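Local coordinates for protein peptidyl-prolyl cis-trans isomerase cyclophilin-type (Toxoplasma gondii, PDB 3BO7) that probably catalyses the cis-trans isomerisation of proline peptide bonds, so speeding protein folding, and is held here in complex with the immunosuppressant cyclosporin A, at residues D32-L37 against I80-P84; G86-D91 against G111-L116; Q100-V104 against L143-R147; I47-I52 against K157-L161. All blocks are in the same frame, centred on the assembly; numbering follows the deposited sequence.

Contact 1: D32-L37 against I80-P84. With EDO (1,2-ethanediol), chain N.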
loop_
_atom_site.group_PDB
_atom_site.type_symbol
_atom_site.label_atom_id
_atom_site.label_comp_id
_atom_site.label_asym_id
_atom_site.label_seq_id
_atom_site.Cartn_x
_atom_site.Cartn_y
_atom_site.Cartn_z
ATOM N N ASP A 32 -8.769 3.077 -8.144
ATOM C CA ASP A 32 -8.572 3.201 -9.586
ATOM C C ASP A 32 -7.105 3.409 -9.958
ATOM O O ASP A 32 -6.554 2.673 -10.781
ATOM C CB ASP A 32 -9.419 4.342 -10.133
ATOM C CG ASP A 32 -9.651 4.231 -11.613
ATOM O OD1 ASP A 32 -9.180 3.241 -12.222
ATOM O OD2 ASP A 32 -10.317 5.134 -12.168
ATOM N N SER A 33 -6.471 4.401 -9.338
ATOM C CA SER A 33 -5.047 4.661 -9.544
ATOM C C SER A 33 -4.221 3.400 -9.345
ATOM O O SER A 33 -3.370 3.069 -10.181
ATOM C CB SER A 33 -4.556 5.757 -8.591
ATOM O OG SER A 33 -3.161 5.955 -8.733
ATOM N N PHE A 34 -4.480 2.706 -8.233
ATOM C CA PHE A 34 -3.699 1.544 -7.829
ATOM C C PHE A 34 -3.816 0.433 -8.874
ATOM O O PHE A 34 -2.812 -0.176 -9.264
ATOM C CB PHE A 34 -4.169 1.057 -6.452
ATOM C CG PHE A 34 -3.252 0.045 -5.807
ATOM C CD1 PHE A 34 -2.176 0.459 -5.026
ATOM C CD2 PHE A 34 -3.463 -1.322 -5.978
ATOM C CE1 PHE A 34 -1.322 -0.473 -4.418
ATOM C CE2 PHE A 34 -2.606 -2.260 -5.377
ATOM C CZ PHE A 34 -1.536 -1.828 -4.599
ATOM N N LEU A 35 -5.053 0.196 -9.327
ATOM C CA LEU A 35 -5.374 -0.844 -10.300
ATOM C C LEU A 35 -4.835 -0.497 -11.675
ATOM O O LEU A 35 -4.362 -1.375 -12.399
ATOM C CB LEU A 35 -6.891 -1.128 -10.333
ATOM C CG LEU A 35 -7.470 -1.789 -9.064
ATOM C CD1 LEU A 35 -8.992 -1.692 -9.000
ATOM C CD2 LEU A 35 -7.030 -3.245 -8.912
ATOM N N ARG A 36 -4.880 0.781 -12.030
ATOM C CA ARG A 36 -4.233 1.234 -13.270
ATOM C C ARG A 36 -2.719 0.981 -13.259
ATOM O O ARG A 36 -2.135 0.682 -14.305
ATOM C CB ARG A 36 -4.543 2.700 -13.567
ATOM C CG ARG A 36 -5.995 2.952 -13.977
ATOM C CD ARG A 36 -6.219 4.375 -14.420
ATOM N NE ARG A 36 -7.600 4.805 -14.223
ATOM C CZ ARG A 36 -8.180 5.789 -14.906
ATOM N NH1 ARG A 36 -7.500 6.431 -15.844
ATOM N NH2 ARG A 36 -9.443 6.132 -14.663
ATOM N N LEU A 37 -2.104 1.069 -12.079
ATOM C CA LEU A 37 -0.670 0.805 -11.906
ATOM C C LEU A 37 -0.379 -0.689 -11.904
ATOM O O LEU A 37 0.611 -1.127 -12.495
ATOM C CB LEU A 37 -0.136 1.447 -10.613
ATOM C CG LEU A 37 -0.010 2.973 -10.535
ATOM C CD1 LEU A 37 0.363 3.397 -9.129
ATOM C CD2 LEU A 37 0.996 3.504 -11.537
ATOM N N ILE A 80 4.530 7.864 -9.489
ATOM C CA ILE A 80 3.443 8.501 -10.210
ATOM C C ILE A 80 2.148 7.851 -9.742
ATOM O O ILE A 80 2.178 6.759 -9.169
ATOM C CB ILE A 80 3.585 8.303 -11.749
ATOM C CG1 ILE A 80 3.936 6.841 -12.085
ATOM C CG2 ILE A 80 4.609 9.290 -12.335
ATOM C CD1 ILE A 80 3.677 6.448 -13.531
ATOM N N SER A 81 1.018 8.514 -9.972
ATOM C CA SER A 81 -0.266 7.859 -9.798
ATOM C C SER A 81 -0.578 7.043 -11.058
ATOM O O SER A 81 0.140 7.140 -12.057
ATOM C CB SER A 81 -1.363 8.883 -9.527
ATOM O OG SER A 81 -1.626 9.658 -10.675
ATOM N N GLY A 82 -1.650 6.252 -11.008
ATOM C CA GLY A 82 -2.075 5.448 -12.150
ATOM C C GLY A 82 -2.794 6.194 -13.265
ATOM O O GLY A 82 -3.015 5.630 -14.329
ATOM N N PHE A 83 -3.167 7.450 -13.020
ATOM C CA PHE A 83 -3.886 8.278 -13.993
ATOM C C PHE A 83 -2.981 8.829 -15.110
ATOM O O PHE A 83 -1.772 8.939 -14.919
ATOM C CB PHE A 83 -4.619 9.408 -13.262
ATOM C CG PHE A 83 -5.585 8.916 -12.192
ATOM C CD1 PHE A 83 -6.704 8.151 -12.536
ATOM C CD2 PHE A 83 -5.374 9.223 -10.847
ATOM C CE1 PHE A 83 -7.591 7.690 -11.554
ATOM C CE2 PHE A 83 -6.259 8.776 -9.859
ATOM C CZ PHE A 83 -7.374 8.006 -10.217
ATOM N N PRO A 84 -3.548 9.130 -16.302
ATOM C CA PRO A 84 -2.732 9.774 -17.356
ATOM C C PRO A 84 -2.047 11.062 -16.904
ATOM O O PRO A 84 -2.698 11.970 -16.394
ATOM C CB PRO A 84 -3.744 10.072 -18.479
ATOM C CG PRO A 84 -5.105 9.848 -17.891
ATOM C CD PRO A 84 -4.917 8.842 -16.780
HETATM C C1 EDO N . -9.370 9.634 -15.569
HETATM O O1 EDO N . -8.750 10.705 -14.847
HETATM C C2 EDO N . -8.818 9.620 -16.991
HETATM O O2 EDO N . -8.966 8.320 -17.582
#

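Contact 2: G86-D91 against G111-L116. With SO4 (sulfate ion), chain I; SO4 (sulfate ion), chain J; SO4 (sulfate ion), chain K.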
loop_
_atom_site.group_PDB
_atom_site.type_symbol
_atom_site.label_atom_id
_atom_site.label_comp_id
_atom_site.label_asym_id
_atom_site.label_seq_id
_atom_site.Cartn_x
_atom_site.Cartn_y
_atom_site.Cartn_z
ATOM N N GLY A 86 0.205 11.111 -14.548
ATOM C CA GLY A 86 0.825 10.689 -13.291
ATOM C C GLY A 86 0.765 11.687 -12.147
ATOM O O GLY A 86 1.480 11.536 -11.174
ATOM N N ALA A 87 -0.094 12.698 -12.245
ATOM C CA ALA A 87 -0.170 13.745 -11.226
ATOM C C ALA A 87 -0.740 13.197 -9.911
ATOM O O ALA A 87 -1.458 12.199 -9.931
ATOM C CB ALA A 87 -1.006 14.904 -11.730
ATOM N N PRO A 88 -0.413 13.835 -8.762
ATOM C CA PRO A 88 -1.012 13.412 -7.494
ATOM C C PRO A 88 -2.513 13.596 -7.483
ATOM O O PRO A 88 -3.028 14.466 -8.179
ATOM C CB PRO A 88 -0.360 14.344 -6.462
ATOM C CG PRO A 88 0.138 15.495 -7.248
ATOM C CD PRO A 88 0.543 14.943 -8.565
ATOM N N PHE A 89 -3.211 12.783 -6.695
ATOM C CA PHE A 89 -4.657 12.913 -6.577
ATOM C C PHE A 89 -5.080 13.238 -5.149
ATOM O O PHE A 89 -4.315 13.043 -4.192
ATOM C CB PHE A 89 -5.398 11.680 -7.141
ATOM C CG PHE A 89 -5.007 10.383 -6.503
ATOM C CD1 PHE A 89 -5.685 9.907 -5.373
ATOM C CD2 PHE A 89 -3.971 9.631 -7.023
ATOM C CE1 PHE A 89 -5.323 8.706 -4.779
ATOM C CE2 PHE A 89 -3.606 8.431 -6.436
ATOM C CZ PHE A 89 -4.281 7.964 -5.312
ATOM N N GLU A 90 -6.302 13.750 -5.027
ATOM C CA GLU A 90 -6.831 14.238 -3.766
ATOM C C GLU A 90 -7.132 13.121 -2.771
ATOM O O GLU A 90 -7.329 11.956 -3.143
ATOM C CB GLU A 90 -8.071 15.094 -4.009
ATOM C CG GLU A 90 -7.773 16.407 -4.739
ATOM C CD GLU A 90 -8.983 17.328 -4.858
ATOM O OE1 GLU A 90 -8.858 18.403 -5.504
ATOM O OE2 GLU A 90 -10.054 16.984 -4.303
ATOM N N ASP A 91 -7.148 13.489 -1.501
ATOM C CA ASP A 91 -7.447 12.557 -0.434
ATOM C C ASP A 91 -8.919 12.154 -0.469
ATOM O O ASP A 91 -9.773 12.897 -0.973
ATOM C CB ASP A 91 -7.098 13.178 0.923
ATOM C CG ASP A 91 -5.601 13.414 1.096
ATOM O OD1 ASP A 91 -4.795 12.523 0.733
ATOM O OD2 ASP A 91 -5.234 14.498 1.607
ATOM N N GLY A 111 1.530 15.356 3.010
ATOM C CA GLY A 111 0.528 16.403 3.219
ATOM C C GLY A 111 -0.706 16.217 2.343
ATOM O O GLY A 111 -0.815 15.230 1.612
ATOM N N LYS A 112 -1.631 17.171 2.423
ATOM C CA LYS A 112 -2.878 17.165 1.649
ATOM C C LYS A 112 -2.675 16.841 0.188
ATOM O O LYS A 112 -1.772 17.387 -0.454
ATOM C CB LYS A 112 -3.530 18.546 1.677
ATOM C CG LYS A 112 -4.037 19.026 3.008
ATOM C CD LYS A 112 -4.737 20.376 2.840
ATOM C CE LYS A 112 -3.941 21.376 1.970
ATOM N NZ LYS A 112 -4.609 22.719 1.918
ATOM N N HIS A 113 -3.538 15.976 -0.333
ATOM C CA HIS A 113 -3.658 15.709 -1.772
ATOM C C HIS A 113 -2.328 15.512 -2.507
ATOM O O HIS A 113 -2.071 16.150 -3.518
ATOM C CB HIS A 113 -4.504 16.798 -2.443
ATOM C CG HIS A 113 -5.699 17.216 -1.639
ATOM N ND1 HIS A 113 -6.666 16.327 -1.220
ATOM C CD2 HIS A 113 -6.083 18.431 -1.177
ATOM C CE1 HIS A 113 -7.595 16.972 -0.538
ATOM N NE2 HIS A 113 -7.263 18.250 -0.495
ATOM N N SER A 114 -1.497 14.617 -1.981
ATOM C CA SER A 114 -0.197 14.295 -2.575
ATOM C C SER A 114 -0.054 12.789 -2.771
ATOM O O SER A 114 1.031 12.230 -2.604
ATOM C CB SER A 114 0.942 14.822 -1.703
ATOM O OG SER A 114 0.797 14.378 -0.369
ATOM N N ASN A 115 -1.158 12.146 -3.141
ATOM C CA ASN A 115 -1.204 10.702 -3.335
ATOM C C ASN A 115 -0.658 10.297 -4.697
ATOM O O ASN A 115 -1.088 10.806 -5.733
ATOM C CB ASN A 115 -2.639 10.188 -3.190
ATOM C CG ASN A 115 -3.216 10.433 -1.821
ATOM O OD1 ASN A 115 -2.793 9.824 -0.841
ATOM N ND2 ASN A 115 -4.210 11.315 -1.745
ATOM N N LEU A 116 0.294 9.377 -4.687
ATOM C CA LEU A 116 0.856 8.846 -5.909
ATOM C C LEU A 116 0.739 7.325 -5.930
ATOM O O LEU A 116 -0.259 6.792 -6.427
ATOM C CB LEU A 116 2.305 9.332 -6.103
ATOM C CG LEU A 116 2.470 10.814 -6.486
ATOM C CD1 LEU A 116 3.942 11.185 -6.619
ATOM C CD2 LEU A 116 1.723 11.156 -7.773
HETATM S S SO4 I . -8.468 13.736 -8.224
HETATM O O1 SO4 I . -8.752 12.617 -7.340
HETATM O O2 SO4 I . -7.974 13.241 -9.505
HETATM O O3 SO4 I . -9.677 14.532 -8.462
HETATM O O4 SO4 I . -7.472 14.589 -7.579
HETATM S S SO4 J . -4.707 23.369 5.535
HETATM O O1 SO4 J . -5.609 23.976 4.552
HETATM O O2 SO4 J . -5.379 22.225 6.143
HETATM O O3 SO4 J . -3.480 22.936 4.878
HETATM O O4 SO4 J . -4.363 24.338 6.571
HETATM S S SO4 K . -3.220 26.410 2.047
HETATM O O1 SO4 K . -3.324 27.329 3.183
HETATM O O2 SO4 K . -4.554 26.008 1.603
HETATM O O3 SO4 K . -2.521 27.053 0.940
HETATM O O4 SO4 K . -2.474 25.219 2.446
HETATM O O HOH W 1 -3.819 10.100 1.663
HETATM O O HOH W 2 -2.266 13.165 0.418
#

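Contact 3: Q100-V104 against L143-R147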
loop_
_atom_site.group_PDB
_atom_site.type_symbol
_atom_site.label_atom_id
_atom_site.label_comp_id
_atom_site.label_asym_id
_atom_site.label_seq_id
_atom_site.Cartn_x
_atom_site.Cartn_y
_atom_site.Cartn_z
ATOM N N GLN A 100 -7.858 1.262 12.261
ATOM C CA GLN A 100 -8.059 0.441 13.441
ATOM C C GLN A 100 -7.674 -0.993 13.151
ATOM O O GLN A 100 -8.148 -1.592 12.188
ATOM C CB GLN A 100 -9.513 0.519 13.881
ATOM C CG GLN A 100 -9.802 -0.135 15.214
ATOM C CD GLN A 100 -11.153 0.279 15.781
ATOM O OE1 GLN A 100 -11.943 -0.569 16.208
ATOM N NE2 GLN A 100 -11.422 1.585 15.794
ATOM N N GLY A 101 -6.797 -1.534 13.990
ATOM C CA GLY A 101 -6.433 -2.939 13.927
ATOM C C GLY A 101 -5.434 -3.265 12.838
ATOM O O GLY A 101 -4.951 -2.379 12.124
ATOM N N ILE A 102 -5.131 -4.551 12.720
ATOM C CA ILE A 102 -4.164 -5.056 11.750
ATOM C C ILE A 102 -4.735 -5.058 10.325
ATOM O O ILE A 102 -5.929 -5.288 10.124
ATOM C CB ILE A 102 -3.678 -6.485 12.163
ATOM C CG1 ILE A 102 -2.569 -6.997 11.235
ATOM C CG2 ILE A 102 -4.868 -7.469 12.259
ATOM C CD1 ILE A 102 -1.726 -8.098 11.833
ATOM N N GLY A 103 -3.889 -4.769 9.341
ATOM C CA GLY A 103 -4.240 -5.010 7.945
ATOM C C GLY A 103 -4.995 -3.930 7.193
ATOM O O GLY A 103 -5.553 -4.205 6.128
ATOM N N VAL A 104 -5.021 -2.710 7.728
ATOM C CA VAL A 104 -5.612 -1.584 7.012
ATOM C C VAL A 104 -4.661 -1.157 5.880
ATOM O O VAL A 104 -3.454 -0.979 6.100
ATOM C CB VAL A 104 -5.935 -0.398 7.971
ATOM C CG1 VAL A 104 -6.459 0.812 7.212
ATOM C CG2 VAL A 104 -6.935 -0.819 9.053
ATOM N N LEU A 143 -2.853 -12.383 7.072
ATOM C CA LEU A 143 -2.551 -11.604 8.274
ATOM C C LEU A 143 -1.328 -12.150 8.994
ATOM O O LEU A 143 -0.633 -11.405 9.696
ATOM C CB LEU A 143 -3.747 -11.560 9.236
ATOM C CG LEU A 143 -5.021 -10.771 8.904
ATOM C CD1 LEU A 143 -5.980 -10.844 10.079
ATOM C CD2 LEU A 143 -4.747 -9.315 8.539
ATOM N N ASP A 144 -1.071 -13.449 8.818
ATOM C CA ASP A 144 0.081 -14.106 9.445
ATOM C C ASP A 144 1.396 -13.874 8.703
ATOM O O ASP A 144 2.465 -13.939 9.307
ATOM C CB ASP A 144 -0.200 -15.593 9.701
ATOM C CG ASP A 144 -1.173 -15.802 10.859
ATOM O OD1 ASP A 144 -0.716 -16.043 11.995
ATOM O OD2 ASP A 144 -2.398 -15.679 10.641
ATOM N N VAL A 145 1.313 -13.591 7.403
ATOM C CA VAL A 145 2.466 -13.099 6.636
ATOM C C VAL A 145 2.860 -11.712 7.170
ATOM O O VAL A 145 4.039 -11.413 7.378
ATOM C CB VAL A 145 2.158 -13.048 5.114
ATOM C CG1 VAL A 145 3.178 -12.185 4.359
ATOM C CG2 VAL A 145 2.116 -14.452 4.535
ATOM N N LEU A 146 1.843 -10.891 7.418
ATOM C CA LEU A 146 2.009 -9.551 7.965
ATOM C C LEU A 146 2.674 -9.617 9.330
ATOM O O LEU A 146 3.602 -8.857 9.603
ATOM C CB LEU A 146 0.644 -8.877 8.076
ATOM C CG LEU A 146 0.448 -7.434 7.616
ATOM C CD1 LEU A 146 1.090 -7.154 6.259
ATOM C CD2 LEU A 146 -1.052 -7.131 7.588
ATOM N N ARG A 147 2.211 -10.544 10.171
ATOM C CA ARG A 147 2.783 -10.759 11.502
ATOM C C ARG A 147 4.262 -11.184 11.481
ATOM O O ARG A 147 5.008 -10.873 12.407
ATOM C CB ARG A 147 1.934 -11.748 12.301
ATOM C CG ARG A 147 0.619 -11.164 12.774
ATOM C CD ARG A 147 -0.192 -12.150 13.597
ATOM N NE ARG A 147 -1.516 -11.607 13.892
ATOM C CZ ARG A 147 -2.632 -11.925 13.236
ATOM N NH1 ARG A 147 -2.614 -12.815 12.244
ATOM N NH2 ARG A 147 -3.777 -11.358 13.582
#

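Contact 4: I47-I52 against K157-L161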
loop_
_atom_site.group_PDB
_atom_site.type_symbol
_atom_site.label_atom_id
_atom_site.label_comp_id
_atom_site.label_asym_id
_atom_site.label_seq_id
_atom_site.Cartn_x
_atom_site.Cartn_y
_atom_site.Cartn_z
ATOM N N ILE A 47 9.855 -2.850 -3.302
ATOM C CA ILE A 47 10.075 -3.472 -2.001
ATOM C C ILE A 47 9.184 -2.871 -0.914
ATOM O O ILE A 47 8.475 -1.895 -1.146
ATOM C CB ILE A 47 11.567 -3.368 -1.565
ATOM C CG1 ILE A 47 12.059 -1.919 -1.627
ATOM C CG2 ILE A 47 12.448 -4.305 -2.400
ATOM C CD1 ILE A 47 13.417 -1.714 -0.968
ATOM N N PHE A 48 9.209 -3.488 0.262
ATOM C CA PHE A 48 8.654 -2.881 1.464
ATOM C C PHE A 48 9.830 -2.320 2.266
ATOM O O PHE A 48 10.513 -3.053 2.987
ATOM C CB PHE A 48 7.817 -3.888 2.261
ATOM C CG PHE A 48 6.493 -4.209 1.627
ATOM C CD1 PHE A 48 5.335 -3.562 2.044
ATOM C CD2 PHE A 48 6.402 -5.146 0.601
ATOM C CE1 PHE A 48 4.103 -3.849 1.462
ATOM C CE2 PHE A 48 5.178 -5.442 0.003
ATOM C CZ PHE A 48 4.021 -4.789 0.436
ATOM N N HIS A 49 10.053 -1.009 2.109
ATOM C CA HIS A 49 11.321 -0.346 2.458
ATOM C C HIS A 49 11.335 0.308 3.830
ATOM O O HIS A 49 12.361 0.812 4.262
ATOM C CB HIS A 49 11.648 0.724 1.410
ATOM C CG HIS A 49 10.769 1.932 1.501
ATOM N ND1 HIS A 49 9.538 2.005 0.884
ATOM C CD2 HIS A 49 10.929 3.101 2.163
ATOM C CE1 HIS A 49 8.985 3.175 1.149
ATOM N NE2 HIS A 49 9.809 3.859 1.922
ATOM N N ARG A 50 10.190 0.355 4.488
ATOM C CA ARG A 50 10.120 0.911 5.828
ATOM C C ARG A 50 9.158 0.065 6.667
ATOM O O ARG A 50 8.000 -0.141 6.291
ATOM C CB ARG A 50 9.721 2.391 5.792
ATOM C CG ARG A 50 9.598 3.036 7.174
ATOM C CD ARG A 50 9.585 4.561 7.107
ATOM N NE ARG A 50 9.102 5.143 8.359
ATOM C CZ ARG A 50 7.852 5.556 8.573
ATOM N NH1 ARG A 50 6.942 5.471 7.610
ATOM N NH2 ARG A 50 7.507 6.059 9.751
ATOM N N CYS A 51 9.656 -0.420 7.800
ATOM C CA CYS A 51 8.943 -1.408 8.608
ATOM C C CYS A 51 9.165 -1.115 10.082
ATOM O O CYS A 51 10.293 -1.224 10.586
ATOM C CB CYS A 51 9.422 -2.828 8.256
ATOM S SG CYS A 51 8.594 -4.177 9.137
ATOM N N ILE A 52 8.090 -0.728 10.765
ATOM C CA ILE A 52 8.147 -0.406 12.183
ATOM C C ILE A 52 7.192 -1.292 12.988
ATOM O O ILE A 52 5.964 -1.195 12.851
ATOM C CB ILE A 52 7.895 1.111 12.437
ATOM C CG1 ILE A 52 8.970 1.942 11.704
ATOM C CG2 ILE A 52 7.864 1.418 13.944
ATOM C CD1 ILE A 52 8.714 3.434 11.632
ATOM N N LYS A 157 17.377 3.310 9.667
ATOM C CA LYS A 157 16.358 4.083 8.955
ATOM C C LYS A 157 15.030 3.301 8.830
ATOM O O LYS A 157 14.096 3.726 8.131
ATOM C CB LYS A 157 16.901 4.537 7.591
ATOM C CG LYS A 157 17.994 5.600 7.710
ATOM C CD LYS A 157 18.270 6.296 6.396
ATOM C CE LYS A 157 19.462 5.694 5.665
ATOM N NZ LYS A 157 19.418 6.058 4.211
ATOM N N ASP A 158 14.973 2.165 9.532
ATOM C CA ASP A 158 13.809 1.275 9.585
ATOM C C ASP A 158 13.562 0.469 8.310
ATOM O O ASP A 158 12.496 -0.136 8.154
ATOM C CB ASP A 158 12.548 2.021 10.047
ATOM C CG ASP A 158 12.644 2.478 11.489
ATOM O OD1 ASP A 158 13.042 1.657 12.343
ATOM O OD2 ASP A 158 12.332 3.656 11.770
ATOM N N LYS A 159 14.548 0.446 7.413
ATOM C CA LYS A 159 14.496 -0.456 6.271
ATOM C C LYS A 159 14.851 -1.861 6.729
ATOM O O LYS A 159 15.901 -2.051 7.342
ATOM C CB LYS A 159 15.443 -0.023 5.143
ATOM C CG LYS A 159 15.248 -0.835 3.863
ATOM C CD LYS A 159 16.464 -0.833 2.944
ATOM C CE LYS A 159 16.400 0.289 1.904
ATOM N NZ LYS A 159 17.022 -0.131 0.603
ATOM N N PRO A 160 13.979 -2.853 6.436
ATOM C CA PRO A 160 14.343 -4.244 6.700
ATOM C C PRO A 160 15.685 -4.598 6.059
ATOM O O PRO A 160 16.013 -4.085 4.977
ATOM C CB PRO A 160 13.213 -5.034 6.026
ATOM C CG PRO A 160 12.059 -4.114 6.027
ATOM C CD PRO A 160 12.632 -2.742 5.846
ATOM N N LEU A 161 16.465 -5.451 6.723
ATOM C CA LEU A 161 17.732 -5.917 6.146
ATOM C C LEU A 161 17.462 -6.777 4.911
ATOM O O LEU A 161 18.192 -6.702 3.917
ATOM C CB LEU A 161 18.565 -6.671 7.186
ATOM C CG LEU A 161 18.944 -5.892 8.452
ATOM C CD1 LEU A 161 19.672 -6.795 9.423
ATOM C CD2 LEU A 161 19.787 -4.653 8.131
HETATM O O HOH W 3 13.323 3.088 5.466
HETATM O O HOH W 4 11.587 5.672 10.181
HETATM O O HOH W 5 12.104 -0.669 12.388
#

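Contact 1: D32-L37 against I80-P84
Ser33 of helix 28-39 takes the backbone N-H of Gly82 on its hydroxyl, N to OG 2.7 Å and almost straight at 174°. Gly82 is the tight point. Its CA lies 3.3 Å from the carbonyl O of Ser33 in a CA-H...O contact, and with no side chain in between the two backbones come within 4.0 Å, CA of Ser33 to CA of Gly82. Leu37 packs alongside: its CG sits 3.6 Å from Gly82 CA, while CD1 leans on Ile80 O and CD2 on Ser81 O. The hydroxyl of Ser81 is bonded to Ala87 O further along the same loop. Helix 28-39 is one of the two helices that close the ends of the cyclophilin beta-barrel, and the long loop between strands 56-59 and 104-107 runs against it. Toward solvent the packing thins. The Phe83 ring presents an edge to the middle of one face of the Arg36 guanidinium, CD1 to CZ 3.7 Å, the planes 72° apart. Arg36 is kept in place side-on by Asp32, with NE on OD1 and NH2 on OD2, one helical turn back. Its NH1 binds a 1,2-ethanediol, probably from the crystallisation liquor, and Arg29 makes a cation-pi contact with Phe83.

Contact 2: G86-D91 against G111-L116
With chi1 at 57°, Phe89 has CG between its backbone N and carbonyl carbon, which turns the ring back so that Asn115 CB lies over its face as a CH-pi contact, 3.5 Å from the centroid. Asn115, with CG anti to the carbonyl carbon (chi1 -62°), crosses Phe89 at about a right angle and carries its amide to Phe89 O and Asp91. ND2 donates twice, to Phe89 O at 3.0 Å and to Asp91 OD1 at 2.8 Å, the latter from above the carboxylate plane. Phe89 N returns a bond to a lone pair of Asn115 O at 3.1 Å. With a weak Asn115 N bond to Phe89 O, the two residues form a single antiparallel hydrogen-bonded pair. Asp91 and His113 also bond reciprocally. Asp91 N donates to ND1 in the imidazole plane (2.9 Å), so ND1 is the acceptor, and His113 N donates to Asp91 OD2 (3.0 Å). Two waters donate to Asp91 OD1, one also to Asn115 OD1, the other also to Gly111 O while accepting from Ser114 N. Glu90 CG covers a face of the imidazole, and Glu90 N holds a sulfate shared with Arg29. The bridge joins the loop before strand 104-107 to the loop linking strands 104-107 and 119-122, while Phe89 also packs on Ala30 and Ser33 of helix 28-39.

Contact 3: Q100-V104 against L143-R147
Ile102 carries the apolar packing, pushing its side chain between Leu143, Leu146 and Arg147 on one side of helix 143-149. CG2 meets both methyls of Leu143, 4.2 Å from CD2, where the two side chains run at a slant to each other. CG1 lies between Leu143 CD2 and Leu146 CD2, 4.0 Å from the latter, and Ile102 and Leu146 slide past each other in opposite senses. With CG1 anti to the backbone N (chi1 -175°) and the chain extended beyond it, CD1 reaches Arg147, passing Leu143 O. Leu146 has a chi1 of -135°, away from the usual staggered values, and its CD2 also rests on the CA of Gly103, at 3.8 Å. Leu143 CD2 approaches the same CA more loosely. Gly103, with positive phi, presents only backbone here, and its backbone bonds run to Thr122 and Val139 on neighbouring strands.

The second kind of contact is aliphatic against a charged group. CD1 of Ile102 lies 4.0 Å from CG of Arg147, and it also covers one face of the guanidinium, off-centre toward the rim. The arginine chain, extended from CG to NE, crosses the isoleucine at about a right angle. NH1 of Arg147 forms a salt bridge with OD2 of Asp144, 3.3 Å away in the same helix.

Leu146 also touches Leu18 of strand 16-22 and Phe123. The arrangement is that of the second capping helix of the cyclophilin fold, seated on the barrel and touched at its flank by the loop that leads into strand 104-107.

Contact 4: I47-I52 against K157-L161
Cys51 N donates to Asp158 O at 2.9 Å, the backbone bond that fastens the loop 157-161 to strand 48-52. Around it the packing is close. CB of Cys51 rests on Pro160 CG at 3.7 Å, and the same ring carbon lies against Phe48 O. His49 O receives a CA-H...O contact from Lys159 CA (3.2 Å), with the CB and CG of that lysine close by. The Ile52 side chain lies obliquely against the Asp158 side chain, CD1 to OD2 3.6 Å, with CG1 near the carboxylate carbon. Three waters bridge further polar atoms: one joins His49 O to Lys157 O, one joins Arg50 NE to Asp158 OD2 (2.7 Å from the water oxygen), and one lies between Cys51 O and Asp158 OD1. The strand belongs to the cyclophilin barrel, and His49 and Arg50 form a classic beta bulge, both opposite Gln58 of strand 56-59. Asp158 adopts positive phi (73°), and Asp155 OD1 holds the turn by accepting the backbone N-H of both Lys157 and Lys159. The Arg50 chain is extended, CG anti to the backbone N (chi1 179°) and still beside Asp158 CB, and its far end leads to Gln58 and the ligand. Its NH1 bonds to Gln58 OE1 and its NH2 to the backbone of the bound cyclosporin, so the water-linked Asp158 is a second-shell neighbour of a ligand-binding residue. Further out, Phe48 bonds through its backbone to Pro164, and its ring meets that of Trp149.

How the contacts relate
Contacts 1 and 2 form one continuous patch, their centres 11 Å apart. Ser81 N of contact 1 probably hydrogen-bonds to Gly86 O of contact 2 at 3.3 Å, and Leu116 CD2 packs on the same Ser81 N at 3.5 Å. Contacts 3 and 4 lie across the chain's centre from contact 1. Their centres are 16 Å apart and their nearest atoms about 7 Å, without touching. Helix 28-39 in contact 1 and helix 143-149 in contact 3 cover different ends of the barrel, about 24 Å between contact centres. Contact 4 reaches the cyclosporin site through Arg50, and its centre is about 24 Å from that of contact 1 and 23 Å from that of contact 2.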